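Local structure of ComZ (Thermus thermophilus, 6QVI) at residues Ile379-Asn384 with Gly411-Asn416; Gly439-Arg444 with Val452-Thr457. The protein is a competence-associated pilin that probably acts as a DNA receptor at the pilus tip during natural transformation. All blocks are in the same frame, centred on the assembly; numbering follows the deposited sequence.

Overall arrangement
Both contacts belong to the beta-solenoid domain and come in series along the chain, neither enclosing nor crossing the other. Starting from the N terminus, contact 1 closes first, when the chain leaves 379-384, runs through 26 residues rich in strand and returns as 411-416 to lie parallel beside it. Contact 2 closes a shorter loop of seven residues, bringing 452-457 round a corner to meet 439-444. The two contacts have their centres about 9 Å apart. Backbone pairing of the parallel strands 409-415 and 441-443 joins the coils, with the Asp-414 to Arg-444 salt bridge on one side of that sheet and Leu-413 packed on Ile-441 on the other.

Contact 1: residues Ile379-Asn384 with Gly411-Asn416; sequences IDAVLN and GNLDIN
Ala-381 and Leu-413 pair across two parallel strands, 380-383 and 413-415, whose axes lie 4.6 Å apart at an angle of 1°. The backbone bonds switch partners in the manner of a parallel ladder: Ala-381 N gives to Asn-412 O, Asp-414 N to Ala-381 O, Leu-383 N to Asp-414 O, and Asn-416 N to Leu-383 O at 2.9 Å. Gly-411 N adds a bond to Ile-379 O ahead of the strands; glycine suits its positive phi, at which a CB would press on the preceding carbonyl O.

Asp-380 and Asn-412 carry the side-chain polar contact at the start of the ladder. With CG of Asp-380 anti to its carbonyl carbon (chi1 -73°), the carboxylate lies alongside the Asn-412 side chain, and Asn-412 N meets Asp-380 OD2 at 2.8 Å from above the carboxylate plane. The flat groups are 78° apart, and Asn-412 ND2 makes weak bonds to OD1 and OD2 of Asp-380, both at 3.3 Å, while Asn-412 OD1 accepts from Asp-440 N in the next coil. Replacing Asp-380 with an alanine would probably leave the Asn-412 backbone N-H without this acceptor and cost ND2 its two weak bonds.

Such in-register stacking of successive coils is the hallmark of a beta-solenoid. Strand 335-337 continues the pairing beyond 380-383, and strand 441-443 beyond 413-415.

Apolar contacts separate by face. On that of Ala-381, Leu-383, Leu-413 and Ile-415, the two leucine side chains meet at a slant, methyl to methyl, CD1 of Leu-413 lying 4.0 Å from CD1 of Leu-383; the single methyl of Ala-381 is small enough for Leu-413 CD1 to lie close to it too. On the other face, Val-382 CG1 lies 3.8 Å from Asp-414 CB, while the Asp-414 carboxylate continues to a salt bridge with Arg-444.

Contact 2: residues Gly439-Arg444 with Val452-Thr457; sequences GDIYQR and VYAGGT
Gly-439 and Gly-456 bring the two backbones closest, their CA atoms 4.7 Å apart. The axes of strands 441-443 and 452-454 stay 8.7 Å apart with N-to-C directions 131° apart, so these are not paired strands of one sheet: strand 451-454 pairs with 432-437 and 469-472. The chain turns a corner at Gly-455 and Gly-456, where Gly-456 N bonds to Gly-439 O at 2.7 Å. Ile-441 N to Thr-457 O, at 3.0 Å, then begins the parallel pairing of 441-443 with 457-461. Glycine suits position 456, since a CB there would collide with Gly-439 O and Asp-440 OD1.

Among the side chains, Asp-440 lies alongside Thr-457, and Asp-440 OD1 accepts the Thr-457 backbone N-H at 3.1 Å from well above the carboxylate plane. Asp-440 OD2 forms a salt bridge with Arg-459. Ile-441 CG1, anti to the carbonyl carbon (chi1 -69°), packs 3.9 Å from the small Ala-454 CB, while CD1 extends over to Val-452 CG1.

This is a corner of the beta-solenoid coil: the chain leaves strand 451-454 on one face and starts 457-461 on the next, stacked on 441-443 of the preceding coil, with Ile-441, Val-452 and Ala-454 packed inside.

Contact 1: residues Ile379-Asn384 with Gly411-Asn416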
# COMPACT_ATOMS: atom_id res chain seq x y z
N ILE A 379 26.58 0.55 -7.01
CA ILE A 379 26.73 1.94 -7.40
C ILE A 379 25.90 2.74 -6.41
O ILE A 379 24.82 2.30 -6.03
CB ILE A 379 26.24 2.18 -8.84
CG1 ILE A 379 27.26 1.67 -9.87
CG2 ILE A 379 25.91 3.66 -9.06
CD1 ILE A 379 26.74 1.72 -11.30
N ASP A 380 26.45 3.83 -5.91
CA ASP A 380 25.64 4.76 -5.16
C ASP A 380 25.13 5.85 -6.09
O ASP A 380 25.65 6.06 -7.19
CB ASP A 380 26.43 5.33 -3.98
CG ASP A 380 26.62 4.30 -2.86
OD1 ASP A 380 27.41 4.51 -1.90
OD2 ASP A 380 25.95 3.25 -2.95
N ALA A 381 24.08 6.53 -5.66
CA ALA A 381 23.55 7.63 -6.45
C ALA A 381 23.36 8.82 -5.54
O ALA A 381 22.87 8.67 -4.42
CB ALA A 381 22.23 7.24 -7.13
N VAL A 382 23.75 10.00 -6.01
CA VAL A 382 23.43 11.24 -5.32
C VAL A 382 22.88 12.18 -6.39
O VAL A 382 23.42 12.23 -7.51
CB VAL A 382 24.66 11.88 -4.61
CG1 VAL A 382 25.50 10.80 -3.84
CG2 VAL A 382 25.44 12.82 -5.49
N LEU A 383 21.72 12.79 -6.12
CA LEU A 383 21.17 13.87 -6.92
C LEU A 383 21.42 15.12 -6.11
O LEU A 383 20.84 15.28 -5.03
CB LEU A 383 19.68 13.71 -7.22
CG LEU A 383 19.19 12.56 -8.06
CD1 LEU A 383 19.13 11.38 -7.19
CD2 LEU A 383 17.80 12.94 -8.51
N ASN A 384 22.29 15.98 -6.62
CA ASN A 384 22.81 17.05 -5.81
C ASN A 384 22.15 18.39 -6.07
O ASN A 384 22.53 19.37 -5.43
CB ASN A 384 24.31 17.16 -6.03
CG ASN A 384 25.04 17.64 -4.82
OD1 ASN A 384 26.18 17.24 -4.56
ND2 ASN A 384 24.40 18.52 -4.06
N GLY A 411 24.47 0.71 -3.45
CA GLY A 411 23.12 0.58 -2.94
C GLY A 411 22.59 1.76 -2.16
O GLY A 411 21.45 1.68 -1.65
N ASN A 412 23.35 2.84 -2.03
CA ASN A 412 22.88 3.99 -1.25
C ASN A 412 22.43 5.11 -2.18
O ASN A 412 22.86 5.21 -3.33
CB ASN A 412 23.97 4.50 -0.31
CG ASN A 412 24.44 3.42 0.64
OD1 ASN A 412 23.78 3.11 1.64
ND2 ASN A 412 25.59 2.83 0.33
N LEU A 413 21.56 5.96 -1.64
CA LEU A 413 20.91 7.02 -2.39
C LEU A 413 20.91 8.29 -1.56
O LEU A 413 20.64 8.25 -0.35
CB LEU A 413 19.45 6.64 -2.71
CG LEU A 413 18.55 7.69 -3.38
CD1 LEU A 413 19.24 8.35 -4.62
CD2 LEU A 413 17.10 7.22 -3.69
N ASP A 414 21.21 9.42 -2.21
CA ASP A 414 21.23 10.73 -1.56
C ASP A 414 20.44 11.69 -2.45
O ASP A 414 20.73 11.81 -3.65
CB ASP A 414 22.66 11.23 -1.33
CG ASP A 414 23.30 10.64 -0.05
OD1 ASP A 414 23.05 9.46 0.27
OD2 ASP A 414 24.05 11.37 0.66
N ILE A 415 19.42 12.35 -1.87
CA ILE A 415 18.59 13.32 -2.58
C ILE A 415 18.77 14.64 -1.83
O ILE A 415 18.13 14.87 -0.80
CB ILE A 415 17.12 12.89 -2.61
CG1 ILE A 415 17.01 11.49 -3.23
CG2 ILE A 415 16.27 13.84 -3.44
CD1 ILE A 415 15.59 11.05 -3.50
N ASN A 416 19.65 15.51 -2.35
CA ASN A 416 20.02 16.68 -1.57
C ASN A 416 19.30 17.95 -2.01
O ASN A 416 19.26 18.91 -1.24
CB ASN A 416 21.54 16.93 -1.64
CG ASN A 416 22.34 15.69 -1.28
OD1 ASN A 416 21.95 14.93 -0.39
ND2 ASN A 416 23.49 15.51 -1.93

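Contact 2: residues Gly439-Arg444 with Val452-Thr457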
# COMPACT_ATOMS: atom_id res chain seq x y z
N GLY A 439 20.57 -0.09 0.41
CA GLY A 439 21.30 0.43 1.55
C GLY A 439 20.48 1.51 2.22
O GLY A 439 19.32 1.28 2.58
N ASP A 440 21.08 2.68 2.40
CA ASP A 440 20.47 3.80 3.10
C ASP A 440 19.98 4.88 2.14
O ASP A 440 20.47 5.02 1.01
CB ASP A 440 21.46 4.42 4.08
CG ASP A 440 21.83 3.48 5.21
OD1 ASP A 440 21.32 2.34 5.25
OD2 ASP A 440 22.66 3.89 6.05
N ILE A 441 19.04 5.69 2.63
CA ILE A 441 18.56 6.88 1.92
C ILE A 441 18.69 8.08 2.83
O ILE A 441 18.18 8.08 3.95
CB ILE A 441 17.10 6.76 1.44
CG1 ILE A 441 16.98 5.73 0.35
CG2 ILE A 441 16.60 8.13 0.94
CD1 ILE A 441 15.71 5.86 -0.36
N TYR A 442 19.31 9.13 2.32
CA TYR A 442 19.44 10.38 3.02
C TYR A 442 18.78 11.43 2.16
O TYR A 442 19.23 11.68 1.03
CB TYR A 442 20.91 10.72 3.28
CG TYR A 442 21.15 11.63 4.47
CD1 TYR A 442 20.53 12.87 4.57
CD2 TYR A 442 21.96 11.22 5.52
CE1 TYR A 442 20.74 13.68 5.67
CE2 TYR A 442 22.16 12.01 6.63
CZ TYR A 442 21.56 13.24 6.70
OH TYR A 442 21.79 14.04 7.82
N GLN A 443 17.75 12.08 2.69
CA GLN A 443 17.11 13.21 2.02
C GLN A 443 17.48 14.51 2.73
O GLN A 443 17.03 14.77 3.85
CB GLN A 443 15.59 13.03 1.99
CG GLN A 443 14.83 14.31 1.73
CD GLN A 443 13.35 14.12 1.90
OE1 GLN A 443 12.87 12.99 1.96
NE2 GLN A 443 12.60 15.22 1.93
N ARG A 444 18.25 15.36 2.05
CA ARG A 444 18.46 16.72 2.54
C ARG A 444 17.73 17.78 1.71
O ARG A 444 17.71 18.96 2.14
CB ARG A 444 19.97 17.06 2.60
CG ARG A 444 20.92 15.92 3.01
CD ARG A 444 22.42 16.29 2.98
NE ARG A 444 23.23 15.30 3.70
CZ ARG A 444 23.69 14.15 3.20
NH1 ARG A 444 23.44 13.79 1.95
NH2 ARG A 444 24.39 13.35 3.99
N VAL A 452 9.30 5.55 -1.66
CA VAL A 452 10.69 5.23 -1.40
C VAL A 452 10.82 3.93 -0.61
O VAL A 452 10.12 3.73 0.39
CB VAL A 452 11.30 6.42 -0.65
CG1 VAL A 452 12.46 5.99 0.21
CG2 VAL A 452 11.66 7.54 -1.65
N TYR A 453 11.78 3.09 -1.00
CA TYR A 453 12.19 1.90 -0.24
C TYR A 453 13.68 1.98 0.09
O TYR A 453 14.52 2.05 -0.82
CB TYR A 453 11.98 0.60 -1.00
CG TYR A 453 12.55 -0.61 -0.28
CD1 TYR A 453 13.82 -1.07 -0.58
CD2 TYR A 453 11.88 -1.24 0.77
CE1 TYR A 453 14.37 -2.14 0.06
CE2 TYR A 453 12.43 -2.33 1.42
CZ TYR A 453 13.69 -2.77 1.05
OH TYR A 453 14.33 -3.84 1.64
N ALA A 454 14.00 1.82 1.37
CA ALA A 454 15.38 1.73 1.84
C ALA A 454 15.54 0.43 2.62
O ALA A 454 15.00 0.30 3.73
CB ALA A 454 15.75 2.93 2.71
N GLY A 455 16.32 -0.50 2.06
CA GLY A 455 16.63 -1.72 2.78
C GLY A 455 17.30 -1.47 4.12
O GLY A 455 17.07 -2.22 5.07
N GLY A 456 18.05 -0.37 4.24
CA GLY A 456 18.71 -0.07 5.49
C GLY A 456 17.93 0.95 6.28
O GLY A 456 16.85 0.61 6.80
N THR A 457 18.40 2.20 6.37
CA THR A 457 17.67 3.20 7.12
C THR A 457 17.37 4.39 6.21
O THR A 457 18.17 4.74 5.33
CB THR A 457 18.42 3.67 8.42
OG1 THR A 457 19.29 4.77 8.13
CG2 THR A 457 19.19 2.49 9.08